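Local structure of histidine triad protein (Bacillus subtilis, 1Y23) at residues B[50-53]-B[54-57]; B[5-8]-B[9-12]; B[107-110]-B[111-115]. The protein probably binds nucleotides and hydrolyses or transfers nucleotidyl groups, as related histidine triad (HIT) proteins do, and carries a bound zinc ion. All coordinates share one frame; numbering follows the deposited sequence.

In the fold
Contacts 1 and 2 lie at the same end of the subunit, their centres 16 Å and their nearest atoms about 7 Å apart. The zinc site connects them: C7 and C10 of contact 2 bind the metal together with H49 and H100, and I50 of contact 1, next in sequence to H49, has its side chain about 8 Å from the ion. H100 and H102 belong to the H-x-H-x-H sequence that names the family, so contact 2 holds the N-terminal segment against that region. Contact 3 begins at the end of strand 103-108 and runs into the turn beyond it; its centre is 29 Å from each of the others. Contacts 1 and 3 lie on opposite sides of the chain's centre, yet both touch the second subunit.

Contact 1. Residues B[50-53]-B[54-57]; sequences IENV and YEFT
Fully extended torsions (chi1 173°, chi2 -179°) carry the tip of I50 over the F56 ring, while N52, with CG set between its backbone N and carbonyl carbon (chi1 47°), turns its amide oxygen back to the chain that follows. I50 CD1 lies 3.6 Å from the centroid of the F56 ring, a CH-pi contact over one face, somewhat displaced toward the rim near F56 CD1. At the edge of the same ring lies V53 O, which also takes a weak hydrogen bond from F56 N. The longer branch of isoleucine, through CG1, suits this place by setting a lone methyl, CD1, against the ring face. N52 OD1 serves two backbone donors of the turn, both weakly: Y54 N at 3.1 Å and E55 N at 3.4 Å. N52 O is a further weak acceptor for E55 N. The amide stands steeply against the Y54 ring, meeting it at its edge, and V53 CG1 lies over one face. E55 stretches back alongside I50, its CB 3.4 Å from I50 CG1, and presents OE1 to E51 N; this bond is modelled at 2.4 Å, a length too short to trust. The exposed carboxylates of E51 and E55 stay 4.6 Å apart at their OE2 atoms, and their like charges would probably repel only mildly. A serine in place of F56 would probably leave I50 CD1 without the ring it rests on and open a gap at the subunit interface. F56 also meets Y101 edge-to-face, as it does F65 of the second subunit, whose R73 donates hydrogen bonds to Y54 O and F56 O and whose R76 makes a cation-pi contact with Y54. The loop joins strand 42-46 to helix 58-62, for which T57 is the N-cap, with N52 and V53 packed on strand 83-90.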
ATOM      1  N   ILE B  50       5.287  -2.735 -15.282  1.00 32.54           N
ATOM      2  CA  ILE B  50       5.145  -3.883 -14.403  1.00 32.56           C
ATOM      3  C   ILE B  50       3.631  -3.994 -14.182  1.00 31.24           C
ATOM      4  O   ILE B  50       2.995  -3.037 -13.741  1.00 30.03           O
ATOM      5  CB  ILE B  50       5.916  -3.642 -13.075  1.00 33.75           C
ATOM      6  CG1 ILE B  50       5.626  -4.754 -12.080  1.00 34.37           C
ATOM      7  CG2 ILE B  50       5.523  -2.307 -12.472  1.00 36.48           C
ATOM      8  CD1 ILE B  50       6.337  -4.554 -10.760  1.00 37.23           C
ATOM      9  N   GLU B  51       3.055  -5.151 -14.507  1.00 30.68           N
ATOM     10  CA  GLU B  51       1.612  -5.363 -14.371  1.00 30.31           C
ATOM     11  C   GLU B  51       1.069  -5.231 -12.967  1.00 28.90           C
ATOM     12  O   GLU B  51       0.057  -4.569 -12.738  1.00 26.88           O
ATOM     13  CB  GLU B  51       1.200  -6.758 -14.856  1.00 32.38           C
ATOM     14  CG  GLU B  51       1.056  -6.960 -16.348  1.00 37.95           C
ATOM     15  CD  GLU B  51       0.345  -8.274 -16.675  1.00 40.24           C
ATOM     16  OE1 GLU B  51       0.333  -8.670 -17.859  1.00 45.65           O
ATOM     17  OE2 GLU B  51      -0.212  -8.907 -15.747  1.00 43.38           O
ATOM     18  N   ASN B  52       1.731  -5.889 -12.026  1.00 27.05           N
ATOM     19  CA  ASN B  52       1.249  -5.893 -10.659  1.00 24.37           C
ATOM     20  C   ASN B  52       2.375  -5.989  -9.647  1.00 23.37           C
ATOM     21  O   ASN B  52       3.548  -6.016 -10.010  1.00 24.51           O
ATOM     22  CB  ASN B  52       0.296  -7.069 -10.487  1.00 24.25           C
ATOM     23  CG  ASN B  52       0.868  -8.350 -11.052  1.00 24.63           C
ATOM     24  OD1 ASN B  52       2.023  -8.691 -10.796  1.00 23.51           O
ATOM     25  ND2 ASN B  52       0.067  -9.068 -11.825  1.00 28.56           N
ATOM     26  N   VAL B  53       2.013  -6.074  -8.374  1.00 20.87           N
ATOM     27  CA  VAL B  53       3.013  -6.135  -7.326  1.00 20.97           C
ATOM     28  C   VAL B  53       3.876  -7.401  -7.385  1.00 20.97           C
ATOM     29  O   VAL B  53       5.010  -7.396  -6.908  1.00 21.32           O
ATOM     30  CB  VAL B  53       2.352  -5.985  -5.925  1.00 20.19           C
ATOM     31  CG1 VAL B  53       1.608  -7.254  -5.535  1.00 20.34           C
ATOM     32  CG2 VAL B  53       3.396  -5.632  -4.905  1.00 20.80           C
ATOM     33  N   TYR B  54       3.355  -8.463  -8.001  1.00 19.37           N
ATOM     34  CA  TYR B  54       4.071  -9.739  -8.116  1.00 20.13           C
ATOM     35  C   TYR B  54       5.329  -9.693  -8.986  1.00 20.38           C
ATOM     36  O   TYR B  54       6.300 -10.414  -8.729  1.00 19.94           O
ATOM     37  CB  TYR B  54       3.150 -10.826  -8.687  1.00 18.00           C
ATOM     38  CG  TYR B  54       1.885 -11.047  -7.904  1.00 21.88           C
ATOM     39  CD1 TYR B  54       0.634 -10.824  -8.486  1.00 23.36           C
ATOM     40  CD2 TYR B  54       1.930 -11.472  -6.577  1.00 19.53           C
ATOM     41  CE1 TYR B  54      -0.542 -11.018  -7.762  1.00 24.05           C
ATOM     42  CE2 TYR B  54       0.759 -11.668  -5.847  1.00 22.30           C
ATOM     43  CZ  TYR B  54      -0.472 -11.437  -6.445  1.00 22.76           C
ATOM     44  OH  TYR B  54      -1.632 -11.603  -5.725  1.00 25.63           O
ATOM     45  N   GLU B  55       5.296  -8.853 -10.016  1.00 21.17           N
ATOM     46  CA  GLU B  55       6.408  -8.713 -10.964  1.00 25.27           C
ATOM     47  C   GLU B  55       7.570  -7.853 -10.464  1.00 25.24           C
ATOM     48  O   GLU B  55       8.550  -7.650 -11.182  1.00 26.68           O
ATOM     49  CB  GLU B  55       5.906  -8.140 -12.294  1.00 25.91           C
ATOM     50  CG  GLU B  55       4.770  -8.927 -12.933  1.00 30.46           C
ATOM     51  CD  GLU B  55       4.449  -8.453 -14.343  1.00 35.19           C
ATOM     52  OE1 GLU B  55       4.321  -7.224 -14.547  1.00 37.20           O
ATOM     53  OE2 GLU B  55       4.312  -9.309 -15.249  1.00 36.94           O
ATOM     54  N   PHE B  56       7.458  -7.354  -9.237  1.00 24.18           N
ATOM     55  CA  PHE B  56       8.510  -6.541  -8.656  1.00 21.69           C
ATOM     56  C   PHE B  56       9.732  -7.386  -8.328  1.00 22.67           C
ATOM     57  O   PHE B  56       9.593  -8.489  -7.794  1.00 21.83           O
ATOM     58  CB  PHE B  56       8.031  -5.877  -7.353  1.00 23.27           C
ATOM     59  CG  PHE B  56       7.729  -4.410  -7.483  1.00 21.35           C
ATOM     60  CD1 PHE B  56       6.422  -3.940  -7.376  1.00 20.42           C
ATOM     61  CD2 PHE B  56       8.749  -3.504  -7.744  1.00 20.51           C
ATOM     62  CE1 PHE B  56       6.136  -2.581  -7.533  1.00 21.87           C
ATOM     63  CE2 PHE B  56       8.482  -2.146  -7.904  1.00 20.14           C
ATOM     64  CZ  PHE B  56       7.168  -1.683  -7.799  1.00 21.77           C
ATOM     65  N   THR B  57      10.918  -6.886  -8.683  1.00 21.88           N
ATOM     66  CA  THR B  57      12.182  -7.546  -8.341  1.00 20.20           C
ATOM     67  C   THR B  57      12.737  -6.621  -7.255  1.00 19.00           C
ATOM     68  O   THR B  57      12.244  -5.504  -7.084  1.00 15.38           O
ATOM     69  CB  THR B  57      13.241  -7.562  -9.510  1.00 21.53           C
ATOM     70  OG1 THR B  57      13.542  -6.217  -9.917  1.00 21.10           O
ATOM     71  CG2 THR B  57      12.744  -8.374 -10.710  1.00 20.00           C
TER

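Contact 2. Residues B[5-8]-B[9-12]; sequences ENCI and FCKI. With ZN (zinc ion), chain G.
C7 is the N-cap of helix 8-13, whose first turn brings the C7 and C10 CA atoms to 5.4 Å, with C7 O accepting weak bonds from both C10 N and K11 N and I8 O accepting another from I12 N. This return of the chain puts the two cysteines, with two residues between them in the CxxC spacing, on one side. C7 SG, anti to its own backbone N (chi1 177°), binds the zinc ion at 2.3 Å; C10 SG, swung beside its backbone N (chi1 -87°), binds it at 2.5 Å. The C7 sulfur also accepts a weak capping bond from C10 N at 3.4 Å, so one atom both holds the metal and closes the helix start, a double task that a cysteine can fulfil. E5 leans toward the site through a bent side chain: its CD lies 3.9 Å from C10 SG, a contact without a hydrogen bond. On the flanks, K11 CG rests against C7 O, and I12 CG1 comes to 3.1 Å from I8 O. I8 CG2 meets F9 CD1 at 3.4 Å, while the ring of F9, buried and apolar, packs on L43 and I45 of strand 42-46 and meets H102 edge-to-face. H49 and H100 supply the other two zinc ligands, both through ND1. Two sulfurs with two imidazole nitrogens make a Cys2His2 site; if both cysteines are thiolates, they would balance the charge of the metal, and the N-H to sulfur bond would probably spread some of the charge on C7. This chemistry is consistent with a structural rather than a catalytic zinc, one that would tie the N-terminal segment to the loops bearing the histidines.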
ATOM      1  N   GLU B   5       0.540  -1.980 -26.868  1.00 47.30           N
ATOM      2  CA  GLU B   5       0.547  -1.343 -25.513  1.00 45.85           C
ATOM      3  C   GLU B   5      -0.674  -0.456 -25.316  1.00 45.19           C
ATOM      4  O   GLU B   5      -0.602   0.761 -25.516  1.00 46.66           O
ATOM      5  CB  GLU B   5       1.794  -0.483 -25.338  1.00 47.37           C
ATOM      6  CG  GLU B   5       2.049  -0.088 -23.899  1.00 48.07           C
ATOM      7  CD  GLU B   5       2.875  -1.131 -23.168  1.00 49.20           C
ATOM      8  OE1 GLU B   5       4.071  -1.274 -23.508  1.00 51.14           O
ATOM      9  OE2 GLU B   5       2.337  -1.813 -22.269  1.00 48.84           O
ATOM     10  N   ASN B   6      -1.793  -1.062 -24.926  1.00 43.24           N
ATOM     11  CA  ASN B   6      -3.023  -0.307 -24.692  1.00 41.47           C
ATOM     12  C   ASN B   6      -3.094   0.120 -23.226  1.00 38.15           C
ATOM     13  O   ASN B   6      -4.162   0.092 -22.615  1.00 35.84           O
ATOM     14  CB  ASN B   6      -4.249  -1.158 -25.038  1.00 44.13           C
ATOM     15  CG  ASN B   6      -4.187  -1.732 -26.445  1.00 47.93           C
ATOM     16  OD1 ASN B   6      -3.914  -1.014 -27.416  1.00 51.02           O
ATOM     17  ND2 ASN B   6      -4.453  -3.031 -26.566  1.00 47.79           N
ATOM     18  N   CYS B   7      -1.946   0.520 -22.681  1.00 35.67           N
ATOM     19  CA  CYS B   7      -1.840   0.947 -21.289  1.00 32.69           C
ATOM     20  C   CYS B   7      -1.887   2.460 -21.157  1.00 32.01           C
ATOM     21  O   CYS B   7      -1.013   3.160 -21.659  1.00 32.02           O
ATOM     22  CB  CYS B   7      -0.533   0.441 -20.678  1.00 31.57           C
ATOM     23  SG  CYS B   7      -0.268   1.007 -18.982  1.00 27.31           S
ATOM     24  N   ILE B   8      -2.899   2.964 -20.460  1.00 32.23           N
ATOM     25  CA  ILE B   8      -3.046   4.401 -20.284  1.00 30.38           C
ATOM     26  C   ILE B   8      -1.894   5.035 -19.495  1.00 30.81           C
ATOM     27  O   ILE B   8      -1.571   6.208 -19.698  1.00 29.39           O
ATOM     28  CB  ILE B   8      -4.384   4.736 -19.583  1.00 30.71           C
ATOM     29  CG1 ILE B   8      -4.744   6.204 -19.817  1.00 29.58           C
ATOM     30  CG2 ILE B   8      -4.276   4.473 -18.083  1.00 29.15           C
ATOM     31  CD1 ILE B   8      -6.137   6.569 -19.348  1.00 28.69           C
ATOM     32  N   PHE B   9      -1.279   4.267 -18.596  1.00 30.53           N
ATOM     33  CA  PHE B   9      -0.172   4.790 -17.787  1.00 31.25           C
ATOM     34  C   PHE B   9       1.140   4.885 -18.559  1.00 30.61           C
ATOM     35  O   PHE B   9       1.963   5.761 -18.293  1.00 31.08           O
ATOM     36  CB  PHE B   9       0.041   3.940 -16.531  1.00 29.64           C
ATOM     37  CG  PHE B   9      -1.045   4.092 -15.503  1.00 31.01           C
ATOM     38  CD1 PHE B   9      -1.979   5.124 -15.597  1.00 29.24           C
ATOM     39  CD2 PHE B   9      -1.123   3.211 -14.426  1.00 31.24           C
ATOM     40  CE1 PHE B   9      -2.976   5.275 -14.634  1.00 30.30           C
ATOM     41  CE2 PHE B   9      -2.118   3.351 -13.455  1.00 31.54           C
ATOM     42  CZ  PHE B   9      -3.048   4.387 -13.557  1.00 30.92           C
ATOM     43  N   CYS B  10       1.341   3.974 -19.502  1.00 31.35           N
ATOM     44  CA  CYS B  10       2.546   4.009 -20.313  1.00 31.71           C
ATOM     45  C   CYS B  10       2.472   5.227 -21.229  1.00 32.27           C
ATOM     46  O   CYS B  10       3.490   5.847 -21.532  1.00 33.66           O
ATOM     47  CB  CYS B  10       2.684   2.719 -21.135  1.00 31.00           C
ATOM     48  SG  CYS B  10       3.543   1.360 -20.266  1.00 30.44           S
ATOM     49  N   LYS B  11       1.263   5.578 -21.658  1.00 33.37           N
ATOM     50  CA  LYS B  11       1.081   6.733 -22.534  1.00 34.86           C
ATOM     51  C   LYS B  11       1.254   8.034 -21.748  1.00 34.34           C
ATOM     52  O   LYS B  11       1.607   9.062 -22.320  1.00 34.50           O
ATOM     53  CB  LYS B  11      -0.299   6.694 -23.195  1.00 35.63           C
ATOM     54  CG  LYS B  11      -0.598   5.379 -23.892  1.00 37.62           C
ATOM     55  CD  LYS B  11      -1.868   5.457 -24.716  1.00 41.52           C
ATOM     56  CE  LYS B  11      -1.592   6.069 -26.085  1.00 44.06           C
ATOM     57  NZ  LYS B  11      -0.771   5.137 -26.918  1.00 45.56           N
ATOM     58  N   ILE B  12       0.990   7.994 -20.443  1.00 33.03           N
ATOM     59  CA  ILE B  12       1.175   9.175 -19.610  1.00 33.28           C
ATOM     60  C   ILE B  12       2.676   9.322 -19.347  1.00 33.90           C
ATOM     61  O   ILE B  12       3.193  10.434 -19.256  1.00 34.96           O
ATOM     62  CB  ILE B  12       0.439   9.057 -18.254  1.00 32.68           C
ATOM     63  CG1 ILE B  12      -1.079   9.056 -18.477  1.00 34.66           C
ATOM     64  CG2 ILE B  12       0.843  10.207 -17.343  1.00 31.76           C
ATOM     65  CD1 ILE B  12      -1.902   8.830 -17.211  1.00 32.09           C
TER
HETATM   66 ZN    ZN G1002       1.948   0.406 -18.656  1.00 30.09          ZN

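Contact 3. Residues B[107-110]-B[111-115]; sequences PRYG and KGDGF
A type II turn from G110 to D113 reverses the chain just after strand 103-108, closed by D113 N donating to G110 O at 3.3 Å. G110 and G112 sit at backbone angles that would jam a side chain against the preceding carbonyl, which explains the residue type. D113, the acidic residue closing the turn, sends its carboxylate back over the chain it has left. OD1 takes Y109 N at 3.0 Å on its syn lone pair; OD2 is met from above the carboxylate plane by G110 N at 2.9 Å and forms a salt bridge with R108 NE at 2.9 Å, its hydrogen bond weak. R108 reaches it through a chain bent at chi2 (-63°) and chi3, its guanidinium steeply inclined to the carboxylate. F115 O sits over one guanidinium face, 3.2 Å above its plane and displaced toward the rim, without a hydrogen bond; R108 NH2 finds N85 OD1 as its hydrogen-bond partner. Y109, with OH bonded to K39 O, packs on F79. One carboxylate thus fixes the glycine-rich turn leading to strand 115-119. There F115 pairs antiparallel with a strand of the second subunit, so the sheet crosses the interface, consistent with the dimers that HIT proteins of this kind form.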
ATOM      1  N   PRO B 107      -5.062  11.213   0.724  1.00 29.22           N
ATOM      2  CA  PRO B 107      -5.086  12.036   1.935  1.00 30.41           C
ATOM      3  C   PRO B 107      -6.508  11.974   2.477  1.00 31.34           C
ATOM      4  O   PRO B 107      -7.464  11.841   1.707  1.00 31.17           O
ATOM      5  CB  PRO B 107      -4.710  13.422   1.415  1.00 29.46           C
ATOM      6  CG  PRO B 107      -5.316  13.429   0.048  1.00 28.14           C
ATOM      7  CD  PRO B 107      -4.957  12.056  -0.481  1.00 28.20           C
ATOM      8  N   ARG B 108      -6.648  12.040   3.796  1.00 33.35           N
ATOM      9  CA  ARG B 108      -7.966  11.976   4.425  1.00 33.77           C
ATOM     10  C   ARG B 108      -8.297  13.289   5.124  1.00 34.68           C
ATOM     11  O   ARG B 108      -7.440  13.892   5.768  1.00 35.83           O
ATOM     12  CB  ARG B 108      -8.020  10.811   5.426  1.00 33.88           C
ATOM     13  CG  ARG B 108      -7.862   9.435   4.785  1.00 33.81           C
ATOM     14  CD  ARG B 108      -9.015   9.149   3.803  1.00 36.20           C
ATOM     15  NE  ARG B 108     -10.265   8.794   4.471  1.00 35.72           N
ATOM     16  CZ  ARG B 108     -10.461   7.663   5.147  1.00 37.92           C
ATOM     17  NH1 ARG B 108     -11.629   7.425   5.722  1.00 37.77           N
ATOM     18  NH2 ARG B 108      -9.495   6.760   5.242  1.00 37.67           N
ATOM     19  N   TYR B 109      -9.544  13.731   4.993  1.00 35.83           N
ATOM     20  CA  TYR B 109      -9.975  14.981   5.615  1.00 36.83           C
ATOM     21  C   TYR B 109     -11.195  14.795   6.519  1.00 38.03           C
ATOM     22  O   TYR B 109     -11.618  15.726   7.203  1.00 37.52           O
ATOM     23  CB  TYR B 109     -10.284  16.015   4.532  1.00 35.17           C
ATOM     24  CG  TYR B 109      -9.129  16.276   3.583  1.00 33.12           C
ATOM     25  CD1 TYR B 109      -9.116  15.726   2.302  1.00 33.06           C
ATOM     26  CD2 TYR B 109      -8.053  17.078   3.969  1.00 32.53           C
ATOM     27  CE1 TYR B 109      -8.057  15.974   1.423  1.00 33.06           C
ATOM     28  CE2 TYR B 109      -6.987  17.332   3.100  1.00 32.59           C
ATOM     29  CZ  TYR B 109      -6.998  16.779   1.830  1.00 32.81           C
ATOM     30  OH  TYR B 109      -5.965  17.041   0.958  1.00 32.19           O
ATOM     31  N   GLY B 110     -11.755  13.588   6.514  1.00 39.93           N
ATOM     32  CA  GLY B 110     -12.912  13.309   7.343  1.00 41.73           C
ATOM     33  C   GLY B 110     -14.195  13.171   6.547  1.00 43.01           C
ATOM     34  O   GLY B 110     -14.284  12.346   5.634  1.00 43.20           O
ATOM     35  N   LYS B 111     -15.190  13.981   6.894  1.00 44.47           N
ATOM     36  CA  LYS B 111     -16.478  13.952   6.210  1.00 44.89           C
ATOM     37  C   LYS B 111     -16.342  14.373   4.751  1.00 44.48           C
ATOM     38  O   LYS B 111     -15.878  15.475   4.440  1.00 43.86           O
ATOM     39  CB  LYS B 111     -17.493  14.859   6.925  1.00 45.93           C
ATOM     40  CG  LYS B 111     -17.940  14.344   8.297  1.00 47.10           C
ATOM     41  CD  LYS B 111     -19.040  15.215   8.930  1.00 49.47           C
ATOM     42  CE  LYS B 111     -18.518  16.563   9.465  1.00 48.20           C
ATOM     43  NZ  LYS B 111     -17.693  16.445  10.715  1.00 46.74           N
ATOM     44  N   GLY B 112     -16.751  13.478   3.860  1.00 43.96           N
ATOM     45  CA  GLY B 112     -16.668  13.756   2.439  1.00 42.37           C
ATOM     46  C   GLY B 112     -15.644  12.917   1.690  1.00 42.20           C
ATOM     47  O   GLY B 112     -15.676  12.856   0.460  1.00 42.76           O
ATOM     48  N   ASP B 113     -14.738  12.264   2.413  1.00 40.15           N
ATOM     49  CA  ASP B 113     -13.720  11.452   1.755  1.00 38.80           C
ATOM     50  C   ASP B 113     -14.327  10.445   0.799  1.00 38.47           C
ATOM     51  O   ASP B 113     -15.225   9.686   1.165  1.00 39.90           O
ATOM     52  CB  ASP B 113     -12.848  10.706   2.770  1.00 37.17           C
ATOM     53  CG  ASP B 113     -11.922  11.628   3.529  1.00 36.66           C
ATOM     54  OD1 ASP B 113     -11.440  12.619   2.929  1.00 37.46           O
ATOM     55  OD2 ASP B 113     -11.664  11.348   4.720  1.00 37.42           O
ATOM     56  N   GLY B 114     -13.823  10.439  -0.432  1.00 37.63           N
ATOM     57  CA  GLY B 114     -14.317   9.511  -1.436  1.00 37.26           C
ATOM     58  C   GLY B 114     -13.767   8.108  -1.234  1.00 37.60           C
ATOM     59  O   GLY B 114     -14.043   7.202  -2.025  1.00 38.16           O
ATOM     60  N   PHE B 115     -12.968   7.929  -0.184  1.00 35.49           N
ATOM     61  CA  PHE B 115     -12.396   6.620   0.117  1.00 34.09           C
ATOM     62  C   PHE B 115     -12.677   6.182   1.546  1.00 32.24           C
ATOM     63  O   PHE B 115     -12.637   6.980   2.485  1.00 32.67           O
ATOM     64  CB  PHE B 115     -10.877   6.589  -0.113  1.00 34.06           C
ATOM     65  CG  PHE B 115     -10.232   5.298   0.329  1.00 32.04           C
ATOM     66  CD1 PHE B 115     -10.390   4.129  -0.423  1.00 30.11           C
ATOM     67  CD2 PHE B 115      -9.544   5.230   1.537  1.00 28.54           C
ATOM     68  CE1 PHE B 115      -9.874   2.913   0.019  1.00 28.21           C
ATOM     69  CE2 PHE B 115      -9.023   4.021   1.989  1.00 29.72           C
ATOM     70  CZ  PHE B 115      -9.190   2.854   1.230  1.00 30.13           C
TER